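PDB 2NQW: CBS domain protein from Porphyromonas gingivalis, which is a predicted membrane protein whose transporter-associated (CorC_HlyC) domain, the part in this chain, may bind flavin adenine dinucleotide, its wider role being unknown. Local coordinates for residues E70-Q75 with I87-F92. Residues are numbered along the deposited sequence; the frame is centred on the assembly and turned at random.
Sequences EPFRFQ and IKIFPF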
ATOM      1  N   GLU A  70      -0.550  11.476   0.962  1.00  8.26           N
ATOM      2  CA  GLU A  70       0.504  12.155   0.209  1.00  8.79           C
ATOM      3  C   GLU A  70       1.873  11.876   0.844  1.00  8.58           C
ATOM      4  O   GLU A  70       2.014  11.948   2.063  1.00  9.13           O
ATOM      5  CB  GLU A  70       0.254  13.661   0.143  1.00  9.94           C
ATOM      6  CG  GLU A  70      -0.871  14.077  -0.799  1.00 10.46           C
ATOM      7  CD  GLU A  70      -0.510  13.990  -2.265  1.00 11.34           C
ATOM      8  OE1 GLU A  70       0.615  13.597  -2.595  1.00 13.00           O
ATOM      9  OE2 GLU A  70      -1.340  14.387  -3.115  1.00 15.33           O
ATOM     10  N   PRO A  71       2.912  11.625   0.024  1.00  8.20           N
ATOM     11  CA  PRO A  71       2.971  11.700  -1.438  1.00  9.50           C
ATOM     12  C   PRO A  71       2.576  10.404  -2.139  1.00  9.22           C
ATOM     13  O   PRO A  71       2.814  10.289  -3.338  1.00 10.83           O
ATOM     14  CB  PRO A  71       4.453  11.989  -1.686  1.00  9.80           C
ATOM     15  CG  PRO A  71       5.131  11.175  -0.603  1.00 10.10           C
ATOM     16  CD  PRO A  71       4.248  11.413   0.625  1.00  8.91           C
ATOM     17  N   PHE A  72       1.991   9.452  -1.413  1.00  8.30           N
ATOM     18  CA  PHE A  72       1.708   8.129  -1.983  1.00  8.76           C
ATOM     19  C   PHE A  72       0.314   8.042  -2.559  1.00  8.70           C
ATOM     20  O   PHE A  72      -0.640   8.605  -2.018  1.00  9.44           O
ATOM     21  CB  PHE A  72       1.862   7.068  -0.868  1.00  9.19           C
ATOM     22  CG  PHE A  72       3.221   7.094  -0.216  1.00  8.47           C
ATOM     23  CD1 PHE A  72       3.379   7.664   1.034  1.00  9.00           C
ATOM     24  CD2 PHE A  72       4.342   6.638  -0.886  1.00  9.48           C
ATOM     25  CE1 PHE A  72       4.632   7.733   1.619  1.00 10.09           C
ATOM     26  CE2 PHE A  72       5.622   6.719  -0.301  1.00 10.33           C
ATOM     27  CZ  PHE A  72       5.769   7.268   0.945  1.00 10.81           C
ATOM     28  N   ARG A  73       0.201   7.266  -3.621  1.00  8.47           N
ATOM     29  CA  ARG A  73      -1.094   6.878  -4.155  1.00  9.73           C
ATOM     30  C   ARG A  73      -1.089   5.360  -4.286  1.00  9.18           C
ATOM     31  O   ARG A  73      -0.104   4.767  -4.775  1.00  9.38           O
ATOM     32  CB  ARG A  73      -1.327   7.520  -5.529  1.00 10.48           C
ATOM     33  CG  ARG A  73      -2.709   7.222  -6.101  1.00 14.75           C
ATOM     34  CD  ARG A  73      -2.859   7.877  -7.523  1.00 17.61           C
ATOM     35  NE  ARG A  73      -4.178   7.594  -8.098  1.00 26.83           N
ATOM     36  CZ  ARG A  73      -5.280   8.265  -7.782  1.00 30.12           C
ATOM     37  NH1 ARG A  73      -5.201   9.272  -6.917  1.00 32.80           N
ATOM     38  NH2 ARG A  73      -6.454   7.925  -8.330  1.00 30.40           N
ATOM     39  N   PHE A  74      -2.183   4.747  -3.843  1.00  8.35           N
ATOM     40  CA  PHE A  74      -2.308   3.290  -3.804  1.00  8.72           C
ATOM     41  C   PHE A  74      -3.475   2.853  -4.662  1.00  8.47           C
ATOM     42  O   PHE A  74      -4.488   3.566  -4.748  1.00  9.24           O
ATOM     43  CB  PHE A  74      -2.662   2.868  -2.367  1.00  8.73           C
ATOM     44  CG  PHE A  74      -1.684   3.364  -1.322  1.00  9.15           C
ATOM     45  CD1 PHE A  74      -0.394   2.858  -1.272  1.00  9.41           C
ATOM     46  CD2 PHE A  74      -2.037   4.343  -0.397  1.00 11.69           C
ATOM     47  CE1 PHE A  74       0.517   3.318  -0.333  1.00  9.68           C
ATOM     48  CE2 PHE A  74      -1.110   4.804   0.572  1.00 10.78           C
ATOM     49  CZ  PHE A  74       0.162   4.253   0.601  1.00  9.08           C
ATOM     50  N   GLN A  75      -3.357   1.693  -5.301  1.00  8.56           N
ATOM     51  CA  GLN A  75      -4.483   1.155  -6.044  1.00  8.93           C
ATOM     52  C   GLN A  75      -4.564  -0.354  -5.762  1.00  8.29           C
ATOM     53  O   GLN A  75      -3.548  -1.066  -5.783  1.00  8.79           O
ATOM     54  CB  GLN A  75      -4.283   1.376  -7.547  1.00  9.62           C
ATOM     55  CG  GLN A  75      -5.414   0.806  -8.429  1.00 12.09           C
ATOM     56  CD  GLN A  75      -5.160   1.142  -9.889  1.00 14.60           C
ATOM     57  OE1 GLN A  75      -4.576   2.188 -10.195  1.00 20.31           O
ATOM     58  NE2 GLN A  75      -5.644   0.316 -10.782  1.00 17.90           N
ATOM     59  N   ILE A  87      -1.385  -4.497  -4.022  1.00  9.31           N
ATOM     60  CA  ILE A  87      -1.549  -3.062  -4.102  1.00  9.58           C
ATOM     61  C   ILE A  87      -0.403  -2.475  -4.921  1.00  8.58           C
ATOM     62  O   ILE A  87       0.779  -2.805  -4.692  1.00  9.61           O
ATOM     63  CB  ILE A  87      -1.583  -2.431  -2.686  1.00  9.86           C
ATOM     64  CG1 ILE A  87      -2.943  -2.748  -2.035  1.00 12.53           C
ATOM     65  CG2 ILE A  87      -1.364  -0.906  -2.709  1.00 10.81           C
ATOM     66  CD1 ILE A  87      -3.014  -2.442  -0.531  1.00 13.28           C
ATOM     67  N   LYS A  88      -0.770  -1.599  -5.857  1.00  8.51           N
ATOM     68  CA  LYS A  88       0.195  -0.766  -6.569  1.00  8.66           C
ATOM     69  C   LYS A  88       0.490   0.484  -5.762  1.00  9.13           C
ATOM     70  O   LYS A  88      -0.444   1.155  -5.291  1.00  9.02           O
ATOM     71  CB  LYS A  88      -0.394  -0.356  -7.915  1.00  9.37           C
ATOM     72  CG  LYS A  88       0.452   0.664  -8.642  1.00  9.96           C
ATOM     73  CD  LYS A  88      -0.096   0.893 -10.071  1.00 13.34           C
ATOM     74  CE  LYS A  88       0.647   2.074 -10.702  1.00 13.94           C
ATOM     75  NZ  LYS A  88       0.170   2.294 -12.116  1.00 15.07           N
ATOM     76  N   ILE A  89       1.790   0.802  -5.630  1.00  8.81           N
ATOM     77  CA  ILE A  89       2.221   2.110  -5.102  1.00  8.79           C
ATOM     78  C   ILE A  89       2.754   2.873  -6.321  1.00  9.26           C
ATOM     79  O   ILE A  89       3.662   2.386  -7.020  1.00  9.99           O
ATOM     80  CB  ILE A  89       3.292   1.948  -3.995  1.00  9.47           C
ATOM     81  CG1 ILE A  89       2.734   1.124  -2.836  1.00 10.16           C
ATOM     82  CG2 ILE A  89       3.790   3.334  -3.569  1.00 10.53           C
ATOM     83  CD1 ILE A  89       3.730   0.870  -1.698  1.00 11.00           C
ATOM     84  N   PHE A  90       2.148   4.025  -6.604  1.00  9.74           N
ATOM     85  CA  PHE A  90       2.562   4.812  -7.760  1.00  9.94           C
ATOM     86  C   PHE A  90       3.952   5.404  -7.532  1.00 10.21           C
ATOM     87  O   PHE A  90       4.443   5.464  -6.395  1.00 10.07           O
ATOM     88  CB  PHE A  90       1.527   5.922  -8.002  1.00 10.75           C
ATOM     89  CG  PHE A  90       0.306   5.472  -8.759  1.00 11.71           C
ATOM     90  CD1 PHE A  90       0.132   5.823 -10.089  1.00 15.44           C
ATOM     91  CD2 PHE A  90      -0.649   4.678  -8.131  1.00 12.71           C
ATOM     92  CE1 PHE A  90      -1.001   5.396 -10.803  1.00 17.84           C
ATOM     93  CE2 PHE A  90      -1.789   4.252  -8.808  1.00 14.20           C
ATOM     94  CZ  PHE A  90      -1.958   4.611 -10.156  1.00 17.15           C
ATOM     95  N   PRO A  91       4.594   5.869  -8.616  1.00 11.05           N
ATOM     96  CA  PRO A  91       5.892   6.527  -8.393  1.00 11.46           C
ATOM     97  C   PRO A  91       5.694   7.731  -7.477  1.00 12.01           C
ATOM     98  O   PRO A  91       4.667   8.428  -7.599  1.00 13.66           O
ATOM     99  CB  PRO A  91       6.301   6.996  -9.797  1.00 13.02           C
ATOM    100  CG  PRO A  91       5.418   6.176 -10.766  1.00 12.35           C
ATOM    101  CD  PRO A  91       4.154   5.911 -10.021  1.00 12.32           C
ATOM    102  N   PHE A  92       6.666   8.022  -6.613  1.00 11.61           N
ATOM    103  CA  PHE A  92       6.522   9.156  -5.689  1.00 11.73           C
ATOM    104  C   PHE A  92       7.816   9.956  -5.645  1.00 12.56           C
ATOM    105  O   PHE A  92       8.926   9.425  -5.865  1.00 13.19           O
ATOM    106  CB  PHE A  92       6.098   8.684  -4.277  1.00 11.47           C
ATOM    107  CG  PHE A  92       6.985   7.641  -3.707  1.00 10.77           C
ATOM    108  CD1 PHE A  92       8.081   8.015  -2.909  1.00 11.24           C
ATOM    109  CD2 PHE A  92       6.749   6.284  -3.945  1.00 10.97           C
ATOM    110  CE1 PHE A  92       8.935   7.054  -2.399  1.00 11.41           C
ATOM    111  CE2 PHE A  92       7.615   5.325  -3.433  1.00 12.01           C
ATOM    112  CZ  PHE A  92       8.689   5.710  -2.657  1.00 10.74           C
TER
HETATM  113  O   HOH W   1       2.544   9.078  -5.847  1.00 20.08           O
HETATM  114  O   HOH W   2       2.792   6.759  -4.719  1.00 14.27           O
HETATM  115  O   HOH W   3      -2.695   2.060 -12.348  1.00 21.73           O
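Gln75, Phe90 and Arg73 bury the most surface where 70-75 runs antiparallel to 87-92; the axes of strands 72-75 and 87-89 approach to 4.7 Å. Gln75 and Lys88 form a hydrogen-bonded pair: Gln75 N donates a hydrogen bond to Lys88 O, and Lys88 N donates one to Gln75 O (2.8 Å). The ladder runs on to Phe90, already beyond the strand, whose N donates to Arg73 O at 3.0 Å with a nearly straight N-H...O angle of 173°. The Phe90 ring is held between two aliphatic chains. Arg73, with CG anti to the backbone N (chi1 -176°) and extended as far as NE, runs alongside the ring and sets CD over one face, 4.0 Å from its centroid, a CH-pi contact; the guanidinium is too distant for more than weak cation-pi attraction. Lys88 CE covers the opposite face, while Gln75 OE1 meets the ring edge, 3.6 Å from Phe90 CZ. One water joins Gln75 OE1 to Lys88 NZ. Where the chains diverge, a second water accepts from Arg73 N and donates to Phe90 O, and a third donates to both Pro71 O and Pro91 O. Beyond these waters Phe72 turns its edge onto the Phe92 face, CE2 standing 3.6 Å above the centre of that ring, with the planes at 62°. Phe74 and Ile89, a non-hydrogen-bonded pair touching through CD1 and CG1 (3.9 Å), occupy the sheet face opposite Gln75 and Lys88, where Phe74 packs on helix 49-57. Strands 66-69 and 17-20 flank this 72-79/84-89 hairpin of the transporter-associated domain, placing it inside the five-stranded antiparallel sheet.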